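Long-range contact in DUF1611 domain-containing protein (Anabaena variabilis, PDB 2OBN), which is of unknown function but pairs a Rossmann-like domain with a P-loop NTPase-like domain, consistent with nucleotide binding: residues L203-E216 against S242-P254. The protein carries 2 engineered substitutions. Sequence-based numbering, arbitrary orientation.
Sequences LDAVRVDFAAGAVE and STATLPLIRGSQP
Val-215 drops as a knob into a hole formed by Pro-247, Leu-248, Gly-251 and Ser-252, where helices 208-216 and 245-252 approach to 7.3 Å between axes and cross at -47°. With CG1 anti to the backbone N (chi1 176°), its two methyls part: CG1 lies 3.6 Å from Ser-252 N, while CG2 meets Leu-248 CD2 at 3.8 Å. A compact branched residue suits this place, one methyl for each wall. Cut back to an alanine, this position would probably lose the contacts of both methyls, leaving Leu-248 CD2 and the Ser-252 backbone without their neighbour and weakening the interlock of the two helices.

Gly-251 permits the close approach, because a beta carbon there would clash with Val-215 CB and Ala-212 O. Backbones therefore touch directly, and Glu-216 CA makes a CH...O contact of 3.4 Å to Gly-251 O. One turn earlier, the ring of Pro-247 packs against small Ala-211, its CB 3.7 Å from Ala-211 CB, and lies close to the backbone of Ala-212. Beyond it, Leu-203 reaches in from the 3-10 segment 203-205: its CD2 comes within 3.6 Å of Leu-248 CG, the two leucines lying alongside each other and pointing opposite ways, and also reaches Ala-244.

No direct hydrogen bond joins the segments, but one water lies within hydrogen-bonding distance of both Gly-251 O and Glu-216 OE2. The extended Glu-216 side chain carries that oxygen onward to the backbone N atoms of Ser-144 and Ala-146.

Farther out, Val-208 meets Ala-211 of the second subunit. Helix 245-252, with helix 208-222 alongside it, packs on strands 153-159 and 228-231: Leu-248 rests on Leu-156 and Ile-231, Ser-252 also touches Ile-231, and Ile-249 packs on helix 279-291.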
loop_
_atom_site.group_PDB
_atom_site.type_symbol
_atom_site.label_atom_id
_atom_site.label_comp_id
_atom_site.label_asym_id
_atom_site.label_seq_id
_atom_site.Cartn_x
_atom_site.Cartn_y
_atom_site.Cartn_z
ATOM N N LEU B 203 -8.523 -1.540 -4.615
ATOM C CA LEU B 203 -7.173 -1.653 -4.059
ATOM C C LEU B 203 -6.767 -0.616 -3.024
ATOM O O LEU B 203 -6.039 -0.955 -2.093
ATOM C CB LEU B 203 -6.150 -1.638 -5.193
ATOM C CG LEU B 203 -4.694 -1.908 -4.833
ATOM C CD1 LEU B 203 -4.541 -3.298 -4.253
ATOM C CD2 LEU B 203 -3.811 -1.738 -6.062
ATOM N N ASP B 204 -7.244 0.626 -3.139
ATOM C CA ASP B 204 -6.822 1.672 -2.187
ATOM C C ASP B 204 -7.365 1.499 -0.768
ATOM O O ASP B 204 -6.930 2.195 0.155
ATOM C CB ASP B 204 -7.058 3.088 -2.726
ATOM C CG ASP B 204 -8.532 3.494 -2.783
ATOM O OD1 ASP B 204 -9.422 2.773 -2.314
ATOM O OD2 ASP B 204 -8.791 4.590 -3.316
ATOM N N ALA B 205 -8.325 0.586 -0.612
ATOM C CA ALA B 205 -8.893 0.230 0.683
ATOM C C ALA B 205 -8.325 -1.090 1.214
ATOM O O ALA B 205 -8.751 -1.562 2.274
ATOM C CB ALA B 205 -10.393 0.126 0.564
ATOM N N VAL B 206 -7.409 -1.718 0.466
ATOM C CA VAL B 206 -6.779 -2.966 0.916
ATOM C C VAL B 206 -5.589 -2.619 1.819
ATOM O O VAL B 206 -4.887 -1.618 1.590
ATOM C CB VAL B 206 -6.296 -3.834 -0.273
ATOM C CG1 VAL B 206 -5.565 -5.101 0.224
ATOM C CG2 VAL B 206 -7.471 -4.228 -1.164
ATOM N N ARG B 207 -5.365 -3.432 2.853
ATOM C CA ARG B 207 -4.224 -3.212 3.751
ATOM C C ARG B 207 -2.937 -3.403 2.963
ATOM O O ARG B 207 -2.875 -4.258 2.074
ATOM C CB ARG B 207 -4.256 -4.179 4.939
ATOM C CG ARG B 207 -5.368 -3.899 5.940
ATOM C CD ARG B 207 -5.539 -5.056 6.907
ATOM N NE ARG B 207 -6.203 -6.199 6.281
ATOM C CZ ARG B 207 -6.510 -7.338 6.903
ATOM N NH1 ARG B 207 -6.195 -7.534 8.173
ATOM N NH2 ARG B 207 -7.123 -8.307 6.244
ATOM N N VAL B 208 -1.919 -2.620 3.316
ATOM C CA VAL B 208 -0.627 -2.630 2.611
ATOM C C VAL B 208 -0.061 -4.043 2.404
ATOM O O VAL B 208 0.291 -4.409 1.277
ATOM C CB VAL B 208 0.381 -1.672 3.308
ATOM C CG1 VAL B 208 1.835 -1.948 2.924
ATOM C CG2 VAL B 208 0.026 -0.226 3.011
ATOM N N ASP B 209 -0.031 -4.828 3.470
ATOM C CA ASP B 209 0.515 -6.190 3.462
ATOM C C ASP B 209 -0.119 -7.088 2.382
ATOM O O ASP B 209 0.551 -7.954 1.803
ATOM C CB ASP B 209 0.249 -6.860 4.830
ATOM C CG ASP B 209 1.413 -7.682 5.352
ATOM O OD1 ASP B 209 2.524 -7.639 4.790
ATOM O OD2 ASP B 209 1.229 -8.336 6.398
ATOM N N PHE B 210 -1.410 -6.891 2.125
ATOM C CA PHE B 210 -2.151 -7.752 1.191
ATOM C C PHE B 210 -2.470 -7.131 -0.169
ATOM O O PHE B 210 -3.133 -7.777 -1.000
ATOM C CB PHE B 210 -3.443 -8.200 1.861
ATOM C CG PHE B 210 -3.223 -8.921 3.164
ATOM C CD1 PHE B 210 -2.580 -10.158 3.184
ATOM C CD2 PHE B 210 -3.665 -8.377 4.366
ATOM C CE1 PHE B 210 -2.378 -10.846 4.372
ATOM C CE2 PHE B 210 -3.484 -9.072 5.570
ATOM C CZ PHE B 210 -2.831 -10.307 5.569
ATOM N N ALA B 211 -1.973 -5.916 -0.401
ATOM C CA ALA B 211 -2.281 -5.160 -1.608
ATOM C C ALA B 211 -1.845 -5.865 -2.885
ATOM O O ALA B 211 -2.647 -6.025 -3.807
ATOM C CB ALA B 211 -1.670 -3.735 -1.531
ATOM N N ALA B 212 -0.577 -6.275 -2.935
ATOM C CA ALA B 212 -0.053 -6.974 -4.100
ATOM C C ALA B 212 -0.787 -8.294 -4.294
ATOM O O ALA B 212 -1.070 -8.699 -5.427
ATOM C CB ALA B 212 1.450 -7.212 -3.944
ATOM N N GLY B 213 -1.108 -8.950 -3.183
ATOM C CA GLY B 213 -1.817 -10.242 -3.187
ATOM C C GLY B 213 -3.229 -10.099 -3.726
ATOM O O GLY B 213 -3.749 -11.003 -4.374
ATOM N N ALA B 214 -3.838 -8.940 -3.472
ATOM C CA ALA B 214 -5.182 -8.658 -3.957
ATOM C C ALA B 214 -5.163 -8.559 -5.477
ATOM O O ALA B 214 -6.083 -8.997 -6.141
ATOM C CB ALA B 214 -5.713 -7.343 -3.340
ATOM N N VAL B 215 -4.112 -7.952 -6.014
ATOM C CA VAL B 215 -3.966 -7.801 -7.470
ATOM C C VAL B 215 -3.611 -9.162 -8.079
ATOM O O VAL B 215 -4.234 -9.595 -9.044
ATOM C CB VAL B 215 -2.890 -6.734 -7.837
ATOM C CG1 VAL B 215 -2.680 -6.660 -9.348
ATOM C CG2 VAL B 215 -3.280 -5.362 -7.286
ATOM N N GLU B 216 -2.634 -9.841 -7.490
ATOM C CA GLU B 216 -2.226 -11.148 -7.981
ATOM C C GLU B 216 -3.410 -12.117 -8.058
ATOM O O GLU B 216 -3.596 -12.801 -9.049
ATOM C CB GLU B 216 -1.145 -11.735 -7.076
ATOM C CG GLU B 216 -0.582 -13.028 -7.560
ATOM C CD GLU B 216 0.473 -13.562 -6.638
ATOM O OE1 GLU B 216 0.121 -14.040 -5.540
ATOM O OE2 GLU B 216 1.656 -13.541 -7.020
ATOM N N SER B 242 0.316 8.821 -2.876
ATOM C CA SER B 242 -0.098 7.612 -3.554
ATOM C C SER B 242 0.852 6.436 -3.387
ATOM O O SER B 242 2.081 6.577 -3.432
ATOM C CB SER B 242 -0.246 7.901 -5.042
ATOM O OG SER B 242 -0.681 6.743 -5.733
ATOM N N THR B 243 0.244 5.265 -3.232
ATOM C CA THR B 243 0.936 3.996 -3.038
ATOM C C THR B 243 0.533 2.937 -4.052
ATOM O O THR B 243 1.345 2.091 -4.408
ATOM C CB THR B 243 0.580 3.440 -1.606
ATOM O OG1 THR B 243 1.163 4.264 -0.592
ATOM C CG2 THR B 243 1.029 2.021 -1.383
ATOM N N ALA B 244 -0.713 2.991 -4.524
ATOM C CA ALA B 244 -1.327 1.876 -5.267
ATOM C C ALA B 244 -0.665 1.397 -6.543
ATOM O O ALA B 244 -0.914 0.276 -6.985
ATOM C CB ALA B 244 -2.800 2.187 -5.542
ATOM N N THR B 245 0.152 2.229 -7.162
ATOM C CA THR B 245 0.825 1.800 -8.372
ATOM C C THR B 245 1.789 0.639 -8.100
ATOM O O THR B 245 1.902 -0.263 -8.929
ATOM C CB THR B 245 1.628 2.946 -9.032
ATOM O OG1 THR B 245 0.784 4.084 -9.234
ATOM C CG2 THR B 245 2.164 2.490 -10.378
ATOM N N LEU B 246 2.469 0.646 -6.955
ATOM C CA LEU B 246 3.457 -0.398 -6.693
ATOM C C LEU B 246 2.823 -1.810 -6.645
ATOM O O LEU B 246 3.271 -2.692 -7.384
ATOM C CB LEU B 246 4.300 -0.070 -5.461
ATOM C CG LEU B 246 5.441 -1.020 -5.103
ATOM C CD1 LEU B 246 6.404 -1.278 -6.284
ATOM C CD2 LEU B 246 6.177 -0.459 -3.875
ATOM N N PRO B 247 1.793 -2.031 -5.787
ATOM C CA PRO B 247 1.131 -3.349 -5.815
ATOM C C PRO B 247 0.499 -3.717 -7.158
ATOM O O PRO B 247 0.440 -4.893 -7.489
ATOM C CB PRO B 247 0.061 -3.242 -4.713
ATOM C CG PRO B 247 -0.073 -1.767 -4.419
ATOM C CD PRO B 247 1.252 -1.174 -4.713
ATOM N N LEU B 248 0.012 -2.745 -7.923
ATOM C CA LEU B 248 -0.528 -3.059 -9.263
ATOM C C LEU B 248 0.549 -3.696 -10.138
ATOM O O LEU B 248 0.326 -4.739 -10.746
ATOM C CB LEU B 248 -1.105 -1.815 -9.932
ATOM C CG LEU B 248 -2.444 -1.377 -9.337
ATOM C CD1 LEU B 248 -2.853 -0.001 -9.841
ATOM C CD2 LEU B 248 -3.527 -2.385 -9.629
ATOM N N ILE B 249 1.723 -3.075 -10.155
ATOM C CA ILE B 249 2.873 -3.576 -10.909
ATOM C C ILE B 249 3.380 -4.932 -10.370
ATOM O O ILE B 249 3.634 -5.856 -11.128
ATOM C CB ILE B 249 4.023 -2.544 -10.889
ATOM C CG1 ILE B 249 3.642 -1.331 -11.729
ATOM C CG2 ILE B 249 5.316 -3.156 -11.426
ATOM C CD1 ILE B 249 4.660 -0.174 -11.708
ATOM N N ARG B 250 3.542 -5.033 -9.059
ATOM C CA ARG B 250 4.064 -6.249 -8.451
ATOM C C ARG B 250 3.062 -7.388 -8.548
ATOM O O ARG B 250 3.418 -8.523 -8.905
ATOM C CB ARG B 250 4.439 -5.978 -6.992
ATOM C CG ARG B 250 5.596 -5.003 -6.817
ATOM C CD ARG B 250 6.957 -5.684 -7.035
ATOM N NE ARG B 250 8.059 -4.730 -6.912
ATOM C CZ ARG B 250 8.481 -3.935 -7.889
ATOM N NH1 ARG B 250 7.948 -3.997 -9.110
ATOM N NH2 ARG B 250 9.473 -3.088 -7.647
ATOM N N GLY B 251 1.807 -7.107 -8.225
ATOM C CA GLY B 251 0.779 -8.146 -8.289
ATOM C C GLY B 251 0.482 -8.663 -9.690
ATOM O O GLY B 251 0.321 -9.856 -9.876
ATOM N N SER B 252 0.451 -7.766 -10.679
ATOM C CA SER B 252 0.090 -8.138 -12.044
ATOM C C SER B 252 1.252 -8.584 -12.900
ATOM O O SER B 252 1.013 -9.194 -13.930
ATOM C CB SER B 252 -0.624 -6.985 -12.748
ATOM O OG SER B 252 0.229 -5.869 -12.947
ATOM N N GLN B 253 2.491 -8.285 -12.500
ATOM C CA GLN B 253 3.683 -8.672 -13.278
ATOM C C GLN B 253 3.450 -8.289 -14.744
ATOM O O GLN B 253 3.511 -9.127 -15.637
ATOM C CB GLN B 253 3.941 -10.176 -13.128
ATOM C CG GLN B 253 4.241 -10.610 -11.699
ATOM C CD GLN B 253 5.657 -10.246 -11.244
ATOM O OE1 GLN B 253 6.635 -10.830 -11.714
ATOM N NE2 GLN B 253 5.764 -9.327 -10.295
ATOM N N PRO B 254 3.212 -6.997 -15.000
ATOM C CA PRO B 254 2.785 -6.616 -16.350
ATOM C C PRO B 254 3.794 -6.924 -17.448
ATOM O O PRO B 254 5.009 -6.890 -17.212
ATOM C CB PRO B 254 2.572 -5.091 -16.237
ATOM C CG PRO B 254 3.358 -4.648 -15.023
ATOM C CD PRO B 254 3.408 -5.837 -14.110
HETATM O O HOH W 1 2.078 -11.938 -9.343
#